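Local coordinates for protein particle-associated glycoside hydrolase (Acinetobacter phage Fri1, PDB 6C72) that serves as a phage tailspike and capsular polysaccharide depolymerase, probably cleaving glycosidic bonds of the Acinetobacter baumannii capsule as the virus enters its host, at residues F282-F287 with L317-F322. Numbering follows the deposited sequence.
Sequences FKNCTF and LINCVF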
loop_
_atom_site.group_PDB
_atom_site.type_symbol
_atom_site.label_atom_id
_atom_site.label_comp_id
_atom_site.label_asym_id
_atom_site.label_seq_id
_atom_site.Cartn_x
_atom_site.Cartn_y
_atom_site.Cartn_z
ATOM N N PHE A 282 3.245 -9.759 -8.315
ATOM C CA PHE A 282 2.922 -9.750 -9.732
ATOM C C PHE A 282 2.319 -8.392 -10.062
ATOM O O PHE A 282 1.369 -7.962 -9.404
ATOM C CB PHE A 282 1.936 -10.866 -10.083
ATOM C CG PHE A 282 2.466 -12.254 -9.837
ATOM C CD1 PHE A 282 2.320 -12.860 -8.590
ATOM C CD2 PHE A 282 3.091 -12.965 -10.854
ATOM C CE1 PHE A 282 2.795 -14.155 -8.358
ATOM C CE2 PHE A 282 3.565 -14.251 -10.628
ATOM C CZ PHE A 282 3.420 -14.847 -9.377
ATOM N N LYS A 283 2.887 -7.711 -11.053
ATOM C CA LYS A 283 2.388 -6.424 -11.519
ATOM C C LYS A 283 2.178 -6.482 -13.025
ATOM O O LYS A 283 3.105 -6.819 -13.765
ATOM C CB LYS A 283 3.355 -5.297 -11.170
ATOM C CG LYS A 283 2.815 -3.913 -11.496
ATOM C CD LYS A 283 3.962 -2.935 -11.672
ATOM C CE LYS A 283 4.423 -2.374 -10.336
ATOM N NZ LYS A 283 3.579 -1.186 -9.937
ATOM N N ASN A 284 0.961 -6.156 -13.471
ATOM C CA ASN A 284 0.615 -6.143 -14.898
ATOM C C ASN A 284 0.961 -7.476 -15.556
ATOM O O ASN A 284 1.564 -7.529 -16.634
ATOM C CB ASN A 284 1.280 -4.972 -15.628
ATOM C CG ASN A 284 0.663 -4.708 -17.006
ATOM O OD1 ASN A 284 -0.547 -4.877 -17.210
ATOM N ND2 ASN A 284 1.500 -4.294 -17.966
ATOM N N CYS A 285 0.642 -8.565 -14.865
ATOM C CA CYS A 285 0.792 -9.907 -15.403
ATOM C C CYS A 285 -0.589 -10.480 -15.670
ATOM O O CYS A 285 -1.571 -10.025 -15.100
ATOM C CB CYS A 285 1.560 -10.808 -14.427
ATOM S SG CYS A 285 3.234 -10.217 -14.076
ATOM N N THR A 286 -0.674 -11.487 -16.532
ATOM C CA THR A 286 -1.946 -12.150 -16.776
ATOM C C THR A 286 -1.810 -13.642 -16.522
ATOM O O THR A 286 -0.708 -14.196 -16.547
ATOM C CB THR A 286 -2.476 -11.920 -18.206
ATOM O OG1 THR A 286 -1.733 -12.707 -19.145
ATOM C CG2 THR A 286 -2.407 -10.444 -18.605
ATOM N N PHE A 287 -2.937 -14.276 -16.212
ATOM C CA PHE A 287 -3.021 -15.720 -16.010
ATOM C C PHE A 287 -4.229 -16.201 -16.804
ATOM O O PHE A 287 -5.367 -15.860 -16.463
ATOM C CB PHE A 287 -3.149 -16.075 -14.523
ATOM C CG PHE A 287 -2.084 -15.447 -13.642
ATOM C CD1 PHE A 287 -2.233 -14.155 -13.150
ATOM C CD2 PHE A 287 -0.932 -16.157 -13.312
ATOM C CE1 PHE A 287 -1.268 -13.575 -12.348
ATOM C CE2 PHE A 287 0.044 -15.594 -12.503
ATOM C CZ PHE A 287 -0.123 -14.296 -12.016
ATOM N N LEU A 317 -0.884 -9.073 -5.931
ATOM C CA LEU A 317 -1.211 -9.094 -7.349
ATOM C C LEU A 317 -1.844 -7.744 -7.711
ATOM O O LEU A 317 -2.971 -7.445 -7.291
ATOM C CB LEU A 317 -2.143 -10.264 -7.645
ATOM C CG LEU A 317 -1.525 -11.589 -7.191
ATOM C CD1 LEU A 317 -2.266 -12.211 -5.994
ATOM C CD2 LEU A 317 -1.400 -12.582 -8.349
ATOM N N ILE A 318 -1.114 -6.932 -8.474
ATOM C CA ILE A 318 -1.511 -5.570 -8.816
ATOM C C ILE A 318 -1.773 -5.518 -10.314
ATOM O O ILE A 318 -0.897 -5.871 -11.115
ATOM C CB ILE A 318 -0.426 -4.547 -8.445
ATOM C CG1 ILE A 318 0.156 -4.844 -7.066
ATOM C CG2 ILE A 318 -0.973 -3.133 -8.517
ATOM C CD1 ILE A 318 1.510 -4.160 -6.801
ATOM N N ASN A 319 -2.970 -5.066 -10.691
ATOM C CA ASN A 319 -3.314 -4.831 -12.097
ATOM C C ASN A 319 -3.053 -6.084 -12.936
ATOM O O ASN A 319 -2.482 -6.024 -14.024
ATOM C CB ASN A 319 -2.555 -3.616 -12.641
ATOM C CG ASN A 319 -3.014 -3.210 -14.024
ATOM O OD1 ASN A 319 -4.141 -3.500 -14.426
ATOM N ND2 ASN A 319 -2.143 -2.539 -14.763
ATOM N N CYS A 320 -3.463 -7.232 -12.416
ATOM C CA CYS A 320 -3.318 -8.502 -13.109
ATOM C C CYS A 320 -4.663 -8.933 -13.671
ATOM O O CYS A 320 -5.716 -8.459 -13.241
ATOM C CB CYS A 320 -2.767 -9.584 -12.164
ATOM S SG CYS A 320 -1.060 -9.272 -11.636
ATOM N N VAL A 321 -4.617 -9.823 -14.657
ATOM C CA VAL A 321 -5.808 -10.394 -15.274
ATOM C C VAL A 321 -5.820 -11.893 -15.008
ATOM O O VAL A 321 -4.817 -12.580 -15.238
ATOM C CB VAL A 321 -5.866 -10.116 -16.790
ATOM C CG1 VAL A 321 -7.045 -10.875 -17.422
ATOM C CG2 VAL A 321 -5.966 -8.616 -17.067
ATOM N N PHE A 322 -6.939 -12.390 -14.500
ATOM C CA PHE A 322 -7.209 -13.809 -14.385
ATOM C C PHE A 322 -8.363 -14.113 -15.325
ATOM O O PHE A 322 -9.449 -13.550 -15.171
ATOM C CB PHE A 322 -7.559 -14.194 -12.952
ATOM C CG PHE A 322 -6.550 -13.737 -11.946
ATOM C CD1 PHE A 322 -5.434 -14.521 -11.659
ATOM C CD2 PHE A 322 -6.724 -12.539 -11.265
ATOM C CE1 PHE A 322 -4.492 -14.103 -10.728
ATOM C CE2 PHE A 322 -5.791 -12.115 -10.318
ATOM C CZ PHE A 322 -4.667 -12.899 -10.052
HETATM O O HOH W 1 -2.710 -6.417 -16.659
HETATM O O HOH W 2 -2.797 -3.086 -17.639
#
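F287 and F322 lie side by side at the same place in two successive coils of a right-handed parallel beta-helix, the fold expected of a phage tailspike. Their planes differ by 9° but have slid apart: the centroids stand 5.1 Å from each other, and overlap is slight. The ring row runs on beyond the pair, F322 stacking on F355 and F264 meeting F287 from the preceding coil. L317 fills the hollow between the aromatics. Its CD2 comes within 3.7 Å of CD1 of F282 and also reaches CE1 of F287 and the edge of the F322 ring, so one methyl wedges among three rings. F282 offers a face to CZ of F287 and stacks on F259.

Where each coil bends, N284 and N319 take the left-handed backbone conformation, which turns the chain from one short strand into the next. The two side chains lie side by side and point the same way, their amide planes 13° apart; CG lies opposite the backbone N in both (chi1 -165° in N284), a shared torsion that swings both amides to the same side. N284 ND2 bonds to N261 and N319 OD1 to R354, extending the polar row across four coils. Inside the same bend C320 SG nestles against the F282 backbone and CB, 3.7 Å from the latter.

Parallel strand bonds flank the bend: I318 N to F282 O (2.8 Å) and N284 N to I318 O before it, V321 N to C285 O and F287 N to V321 O (2.7 Å) after it. Two waters span the asparagines. One donates to both N284 OD1 and N319 O; the other donates to N284 OD1 at 2.9 Å and accepts from N319 ND2 at 3.0 Å.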